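Long-range contact in type III export protein PSCG (Pseudomonas aeruginosa, PDB 2UWJ), which acts with PscE as a cytoplasmic chaperone that keeps the type III secretion needle protein PscF from polymerising too early: residues H22-E33 / A41-Q52. Residues are numbered along the deposited sequence; the frame is centred on the assembly and turned at random.
Sequences HEEALCIAEWLE and ARLIRISSLANQ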
ATOM      1  N   HIS C  22      18.280 -11.306  -7.030  1.00 23.11           N
ATOM      2  CA  HIS C  22      19.225 -10.641  -6.136  1.00 25.74           C
ATOM      3  C   HIS C  22      20.199  -9.655  -6.753  1.00 23.65           C
ATOM      4  O   HIS C  22      20.448  -8.581  -6.179  1.00 23.91           O
ATOM      5  CB  HIS C  22      19.940 -11.720  -5.298  1.00 23.57           C
ATOM      6  CG  HIS C  22      18.990 -12.530  -4.465  1.00 26.47           C
ATOM      7  ND1 HIS C  22      18.214 -11.963  -3.476  1.00 27.65           N
ATOM      8  CD2 HIS C  22      18.611 -13.834  -4.544  1.00 24.84           C
ATOM      9  CE1 HIS C  22      17.381 -12.873  -2.996  1.00 28.80           C
ATOM     10  NE2 HIS C  22      17.601 -14.018  -3.631  1.00 27.36           N
ATOM     11  N   GLU C  23      20.754 -10.011  -7.896  1.00 23.36           N
ATOM     12  CA  GLU C  23      21.667  -9.114  -8.609  1.00 29.57           C
ATOM     13  C   GLU C  23      20.898  -7.858  -9.042  1.00 27.38           C
ATOM     14  O   GLU C  23      21.412  -6.721  -8.958  1.00 26.27           O
ATOM     15  CB  GLU C  23      22.176  -9.774  -9.884  1.00 34.49           C
ATOM     16  CG  GLU C  23      23.133 -10.924  -9.677  1.00 53.27           C
ATOM     17  CD  GLU C  23      23.594 -11.498 -11.025  1.00 63.98           C
ATOM     18  OE1 GLU C  23      24.013 -10.693 -11.906  1.00 61.27           O
ATOM     19  OE2 GLU C  23      23.527 -12.740 -11.198  1.00 69.23           O
ATOM     20  N   GLU C  24      19.696  -8.069  -9.570  1.00 24.21           N
ATOM     21  CA  GLU C  24      18.871  -6.943  -9.977  1.00 26.23           C
ATOM     22  C   GLU C  24      18.531  -6.022  -8.802  1.00 25.92           C
ATOM     23  O   GLU C  24      18.674  -4.797  -8.904  1.00 25.90           O
ATOM     24  CB  GLU C  24      17.566  -7.425 -10.643  1.00 22.88           C
ATOM     25  CG  GLU C  24      17.810  -8.258 -11.939  1.00 26.53           C
ATOM     26  CD  GLU C  24      18.115  -9.751 -11.686  1.00 33.19           C
ATOM     27  OE1 GLU C  24      18.202 -10.193 -10.530  1.00 31.92           O
ATOM     28  OE2 GLU C  24      18.283 -10.481 -12.674  1.00 29.91           O
ATOM     29  N   ALA C  25      18.114  -6.605  -7.676  1.00 26.77           N
ATOM     30  CA  ALA C  25      17.731  -5.814  -6.512  1.00 24.96           C
ATOM     31  C   ALA C  25      18.916  -5.006  -6.030  1.00 23.91           C
ATOM     32  O   ALA C  25      18.784  -3.826  -5.689  1.00 23.62           O
ATOM     33  CB  ALA C  25      17.216  -6.740  -5.331  1.00 25.26           C
ATOM     34  N   LEU C  26      20.075  -5.651  -6.001  1.00 22.09           N
ATOM     35  CA  LEU C  26      21.299  -4.989  -5.549  1.00 23.66           C
ATOM     36  C   LEU C  26      21.665  -3.774  -6.435  1.00 23.17           C
ATOM     37  O   LEU C  26      22.060  -2.722  -5.908  1.00 23.57           O
ATOM     38  CB  LEU C  26      22.467  -5.966  -5.516  1.00 27.76           C
ATOM     39  CG  LEU C  26      23.805  -5.358  -5.029  1.00 41.88           C
ATOM     40  CD1 LEU C  26      23.617  -4.868  -3.592  1.00 40.83           C
ATOM     41  CD2 LEU C  26      24.978  -6.399  -5.111  1.00 40.21           C
ATOM     42  N   CYS C  27      21.589  -3.928  -7.759  1.00 24.47           N
ATOM     43  CA  CYS C  27      21.888  -2.796  -8.650  1.00 25.16           C
ATOM     44  C   CYS C  27      20.947  -1.655  -8.344  1.00 24.71           C
ATOM     45  O   CYS C  27      21.331  -0.482  -8.355  1.00 24.13           O
ATOM     46  CB  CYS C  27      21.699  -3.189 -10.131  1.00 29.35           C
ATOM     47  SG  CYS C  27      22.931  -4.342 -10.763  1.00 33.85           S
ATOM     48  N   ILE C  28      19.689  -1.981  -8.054  1.00 22.30           N
ATOM     49  CA  ILE C  28      18.754  -0.903  -7.751  1.00 22.70           C
ATOM     50  C   ILE C  28      19.057  -0.250  -6.415  1.00 25.07           C
ATOM     51  O   ILE C  28      18.983   0.968  -6.280  1.00 21.42           O
ATOM     52  CB  ILE C  28      17.280  -1.395  -7.798  1.00 25.03           C
ATOM     53  CG1 ILE C  28      16.927  -1.729  -9.282  1.00 25.95           C
ATOM     54  CG2 ILE C  28      16.331  -0.271  -7.222  1.00 19.96           C
ATOM     55  CD1 ILE C  28      15.651  -2.600  -9.497  1.00 25.07           C
ATOM     56  N   ALA C  29      19.431  -1.056  -5.420  1.00 23.84           N
ATOM     57  CA  ALA C  29      19.746  -0.480  -4.112  1.00 23.41           C
ATOM     58  C   ALA C  29      20.936   0.485  -4.203  1.00 22.23           C
ATOM     59  O   ALA C  29      20.928   1.549  -3.566  1.00 22.51           O
ATOM     60  CB  ALA C  29      20.072  -1.590  -3.087  1.00 19.80           C
ATOM     61  N   GLU C  30      21.965   0.099  -4.938  1.00 21.71           N
ATOM     62  CA  GLU C  30      23.174   0.959  -5.087  1.00 26.74           C
ATOM     63  C   GLU C  30      22.790   2.291  -5.730  1.00 25.94           C
ATOM     64  O   GLU C  30      23.169   3.386  -5.259  1.00 28.59           O
ATOM     65  CB  GLU C  30      24.232   0.254  -5.948  1.00 25.33           C
ATOM     66  CG  GLU C  30      24.944  -0.707  -5.121  1.00 38.69           C
ATOM     67  CD  GLU C  30      25.983  -1.516  -5.898  1.00 49.95           C
ATOM     68  OE1 GLU C  30      26.410  -1.029  -6.972  1.00 48.16           O
ATOM     69  OE2 GLU C  30      26.357  -2.613  -5.397  1.00 48.69           O
ATOM     70  N   TRP C  31      21.992   2.202  -6.776  1.00 25.50           N
ATOM     71  CA  TRP C  31      21.493   3.427  -7.440  1.00 25.68           C
ATOM     72  C   TRP C  31      20.631   4.274  -6.475  1.00 27.16           C
ATOM     73  O   TRP C  31      20.781   5.487  -6.435  1.00 24.46           O
ATOM     74  CB  TRP C  31      20.721   2.998  -8.676  1.00 27.55           C
ATOM     75  CG  TRP C  31      19.977   4.075  -9.355  1.00 33.34           C
ATOM     76  CD1 TRP C  31      20.492   5.108 -10.111  1.00 37.51           C
ATOM     77  CD2 TRP C  31      18.567   4.189  -9.427  1.00 35.39           C
ATOM     78  NE1 TRP C  31      19.463   5.848 -10.651  1.00 36.75           N
ATOM     79  CE2 TRP C  31      18.273   5.298 -10.246  1.00 33.92           C
ATOM     80  CE3 TRP C  31      17.510   3.448  -8.875  1.00 43.56           C
ATOM     81  CZ2 TRP C  31      16.978   5.689 -10.527  1.00 41.87           C
ATOM     82  CZ3 TRP C  31      16.204   3.836  -9.151  1.00 44.08           C
ATOM     83  CH2 TRP C  31      15.952   4.953  -9.976  1.00 50.01           C
ATOM     84  N   LEU C  32      19.734   3.658  -5.680  1.00 23.80           N
ATOM     85  CA  LEU C  32      18.924   4.405  -4.709  1.00 23.34           C
ATOM     86  C   LEU C  32      19.836   5.126  -3.698  1.00 23.43           C
ATOM     87  O   LEU C  32      19.527   6.229  -3.240  1.00 24.97           O
ATOM     88  CB  LEU C  32      17.956   3.483  -3.940  1.00 21.79           C
ATOM     89  CG  LEU C  32      16.775   2.998  -4.785  1.00 24.96           C
ATOM     90  CD1 LEU C  32      16.109   1.839  -4.019  1.00 23.31           C
ATOM     91  CD2 LEU C  32      15.766   4.180  -5.030  1.00 25.75           C
ATOM     92  N   GLU C  33      20.938   4.492  -3.323  1.00 23.66           N
ATOM     93  CA  GLU C  33      21.848   5.155  -2.402  1.00 27.41           C
ATOM     94  C   GLU C  33      22.482   6.385  -3.099  1.00 30.27           C
ATOM     95  O   GLU C  33      22.630   7.440  -2.491  1.00 31.12           O
ATOM     96  CB  GLU C  33      22.902   4.169  -1.905  1.00 30.20           C
ATOM     97  CG  GLU C  33      22.371   3.312  -0.760  1.00 28.58           C
ATOM     98  CD  GLU C  33      23.303   2.184  -0.362  1.00 34.92           C
ATOM     99  OE1 GLU C  33      24.391   2.060  -0.963  1.00 32.92           O
ATOM    100  OE2 GLU C  33      22.949   1.409   0.561  1.00 33.64           O
ATOM    101  N   ALA C  41      17.007   1.769   0.235  1.00 21.28           N
ATOM    102  CA  ALA C  41      18.093   0.916  -0.278  1.00 22.18           C
ATOM    103  C   ALA C  41      18.457  -0.144   0.795  1.00 22.88           C
ATOM    104  O   ALA C  41      18.706  -1.296   0.459  1.00 22.47           O
ATOM    105  CB  ALA C  41      19.348   1.736  -0.576  1.00 21.95           C
ATOM    106  N   ARG C  42      18.495   0.280   2.057  1.00 19.68           N
ATOM    107  CA  ARG C  42      18.885  -0.587   3.171  1.00 18.86           C
ATOM    108  C   ARG C  42      17.863  -1.729   3.323  1.00 20.20           C
ATOM    109  O   ARG C  42      18.233  -2.895   3.482  1.00 20.83           O
ATOM    110  CB  ARG C  42      19.007   0.275   4.434  1.00 24.08           C
ATOM    111  CG  ARG C  42      19.474  -0.470   5.673  1.00 33.28           C
ATOM    112  CD  ARG C  42      20.843  -0.982   5.476  1.00 33.11           C
ATOM    113  NE  ARG C  42      21.790   0.074   5.096  1.00 42.33           N
ATOM    114  CZ  ARG C  42      22.401   0.946   5.910  1.00 40.68           C
ATOM    115  NH1 ARG C  42      22.202   0.963   7.230  1.00 33.23           N
ATOM    116  NH2 ARG C  42      23.275   1.806   5.364  1.00 43.86           N
ATOM    117  N   LEU C  43      16.581  -1.389   3.280  1.00 21.40           N
ATOM    118  CA  LEU C  43      15.499  -2.391   3.263  1.00 20.49           C
ATOM    119  C   LEU C  43      15.720  -3.449   2.162  1.00 23.85           C
ATOM    120  O   LEU C  43      15.640  -4.683   2.385  1.00 21.49           O
ATOM    121  CB  LEU C  43      14.137  -1.687   2.983  1.00 20.90           C
ATOM    122  CG  LEU C  43      12.976  -2.663   2.675  1.00 21.54           C
ATOM    123  CD1 LEU C  43      12.821  -3.543   3.898  1.00 22.14           C
ATOM    124  CD2 LEU C  43      11.616  -1.909   2.419  1.00 19.77           C
ATOM    125  N   ILE C  44      15.997  -2.992   0.952  1.00 20.53           N
ATOM    126  CA  ILE C  44      16.194  -3.926  -0.172  1.00 19.65           C
ATOM    127  C   ILE C  44      17.412  -4.824   0.026  1.00 19.50           C
ATOM    128  O   ILE C  44      17.344  -6.043  -0.181  1.00 22.63           O
ATOM    129  CB  ILE C  44      16.324  -3.130  -1.531  1.00 18.29           C
ATOM    130  CG1 ILE C  44      14.944  -2.500  -1.901  1.00 17.93           C
ATOM    131  CG2 ILE C  44      16.807  -4.067  -2.652  1.00 18.06           C
ATOM    132  CD1 ILE C  44      15.091  -1.151  -2.830  1.00 20.72           C
ATOM    133  N   ARG C  45      18.511  -4.223   0.448  1.00 21.78           N
ATOM    134  CA  ARG C  45      19.753  -4.952   0.706  1.00 24.81           C
ATOM    135  C   ARG C  45      19.486  -6.041   1.744  1.00 21.58           C
ATOM    136  O   ARG C  45      19.873  -7.187   1.565  1.00 23.53           O
ATOM    137  CB  ARG C  45      20.801  -3.980   1.282  1.00 23.41           C
ATOM    138  CG  ARG C  45      21.541  -3.100   0.211  1.00 23.21           C
ATOM    139  CD  ARG C  45      22.623  -2.290   0.878  1.00 26.00           C
ATOM    140  NE  ARG C  45      23.261  -1.341  -0.043  1.00 30.50           N
ATOM    141  CZ  ARG C  45      24.150  -1.692  -0.971  1.00 37.58           C
ATOM    142  NH1 ARG C  45      24.481  -2.972  -1.090  1.00 35.49           N
ATOM    143  NH2 ARG C  45      24.741  -0.775  -1.751  1.00 33.87           N
ATOM    144  N   ILE C  46      18.848  -5.646   2.847  1.00 19.06           N
ATOM    145  CA  ILE C  46      18.566  -6.604   3.935  1.00 21.71           C
ATOM    146  C   ILE C  46      17.598  -7.757   3.518  1.00 25.18           C
ATOM    147  O   ILE C  46      17.840  -8.949   3.782  1.00 22.46           O
ATOM    148  CB  ILE C  46      18.022  -5.867   5.138  1.00 17.96           C
ATOM    149  CG1 ILE C  46      19.176  -5.065   5.762  1.00 20.35           C
ATOM    150  CG2 ILE C  46      17.421  -6.897   6.160  1.00 20.11           C
ATOM    151  CD1 ILE C  46      18.745  -4.003   6.793  1.00 22.39           C
ATOM    152  N   SER C  47      16.530  -7.393   2.818  1.00 24.03           N
ATOM    153  CA  SER C  47      15.579  -8.376   2.361  1.00 23.05           C
ATOM    154  C   SER C  47      16.269  -9.358   1.398  1.00 24.07           C
ATOM    155  O   SER C  47      16.072 -10.595   1.486  1.00 21.50           O
ATOM    156  CB  SER C  47      14.392  -7.702   1.655  1.00 18.39           C
ATOM    157  OG  SER C  47      13.525  -8.683   1.106  1.00 19.61           O
ATOM    158  N   SER C  48      17.073  -8.828   0.483  1.00 22.76           N
ATOM    159  CA  SER C  48      17.748  -9.672  -0.496  1.00 22.09           C
ATOM    160  C   SER C  48      18.706 -10.638   0.215  1.00 23.13           C
ATOM    161  O   SER C  48      18.717 -11.827  -0.084  1.00 24.58           O
ATOM    162  CB  SER C  48      18.577  -8.838  -1.472  1.00 25.73           C
ATOM    163  OG  SER C  48      19.313  -9.724  -2.291  1.00 23.43           O
ATOM    164  N   LEU C  49      19.493 -10.115   1.161  1.00 23.65           N
ATOM    165  CA  LEU C  49      20.430 -10.975   1.889  1.00 24.47           C
ATOM    166  C   LEU C  49      19.679 -12.009   2.751  1.00 23.71           C
ATOM    167  O   LEU C  49      19.980 -13.207   2.706  1.00 24.65           O
ATOM    168  CB  LEU C  49      21.364 -10.129   2.744  1.00 24.26           C
ATOM    169  CG  LEU C  49      22.408  -9.335   1.942  1.00 25.50           C
ATOM    170  CD1 LEU C  49      23.033  -8.321   2.922  1.00 25.30           C
ATOM    171  CD2 LEU C  49      23.537 -10.289   1.332  1.00 22.69           C
ATOM    172  N   ALA C  50      18.675 -11.569   3.501  1.00 22.14           N
ATOM    173  CA  ALA C  50      17.956 -12.496   4.362  1.00 23.21           C
ATOM    174  C   ALA C  50      17.245 -13.570   3.532  1.00 28.65           C
ATOM    175  O   ALA C  50      17.235 -14.752   3.938  1.00 24.25           O
ATOM    176  CB  ALA C  50      16.947 -11.782   5.258  1.00 24.00           C
ATOM    177  N   ASN C  51      16.665 -13.181   2.386  1.00 24.07           N
ATOM    178  CA  ASN C  51      15.960 -14.145   1.541  1.00 25.29           C
ATOM    179  C   ASN C  51      16.935 -15.121   0.826  1.00 27.30           C
ATOM    180  O   ASN C  51      16.516 -16.126   0.300  1.00 28.99           O
ATOM    181  CB  ASN C  51      15.016 -13.449   0.549  1.00 22.98           C
ATOM    182  CG  ASN C  51      13.722 -12.988   1.233  1.00 27.95           C
ATOM    183  OD1 ASN C  51      13.100 -13.777   1.976  1.00 23.74           O
ATOM    184  ND2 ASN C  51      13.332 -11.703   1.045  1.00 20.90           N
ATOM    185  N   GLN C  52      18.224 -14.818   0.827  1.00 23.57           N
ATOM    186  CA  GLN C  52      19.215 -15.751   0.262  1.00 28.00           C
ATOM    187  C   GLN C  52      19.746 -16.653   1.386  1.00 29.15           C
ATOM    188  O   GLN C  52      20.603 -17.520   1.151  1.00 28.04           O
ATOM    189  CB  GLN C  52      20.438 -15.004  -0.276  1.00 24.56           C
ATOM    190  CG  GLN C  52      20.154 -14.216  -1.469  1.00 26.31           C
ATOM    191  CD  GLN C  52      21.374 -13.466  -1.951  1.00 34.45           C
ATOM    192  OE1 GLN C  52      22.346 -14.064  -2.445  1.00 27.96           O
ATOM    193  NE2 GLN C  52      21.333 -12.141  -1.829  1.00 30.02           N
TER
HETATM  194  O   HOH W   1      27.018  -3.080  -2.892  1.00 47.80           O
HETATM  195  O   HOH W   2      24.820   0.715   2.530  1.00 39.48           O
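Helices 22-34 and 38-51 pack as an antiparallel helical hairpin, consistent with the TPR-like build of this chaperone family; helix 4-17 covers I28, W31 and L32 of helix 22-34, and the chain of PscE packs on E24, I28, E30 and W31 of that same helix 22-34. The two segments run at 157° with their axes 8.8 Å apart, and small residues permit this closeness: A29 and A41 bring their CA atoms to 4.4 Å. A41 CB rests against the backbone O of A29 and the CG of E33, a fit suited to a lone methyl. The branched I44 spans more ground. Its CG2 lies against A25 CB. With CG1 anti to the carbonyl carbon (chi1 -69°), the other branch carries CD1 to L32 CD1, at a tight 3.4 Å, the two side chains crossing at about a right angle.

At the partly exposed margin R45 is a knob in the hole formed by L26, A29, E30 and E33. Its long aliphatic stem passes A29 CB, and its guanidinium then grips E33 side-on: NE donates to OE2 at 2.8 Å and NH2 to OE1 at 3.0 Å. Both acceptors lie close to the guanidinium plane, but the nitrogens approach from above the carboxylate plane. This paired grip fixes the rotation of the guanidinium; a water linking NH1 to E30 OE2 adds a further tether, and L26 CD1 touches NH1.

The far end of the pair is closed by H22, flat and polar enough to serve two partners at once. At its edge ND1 shares a hydrogen bond with S48 OG (2.8 Å), whereas Q52 covers one face, its amide stacked 22° from the ring plane and its CG making a CH-pi contact 3.3 Å from the ring centroid.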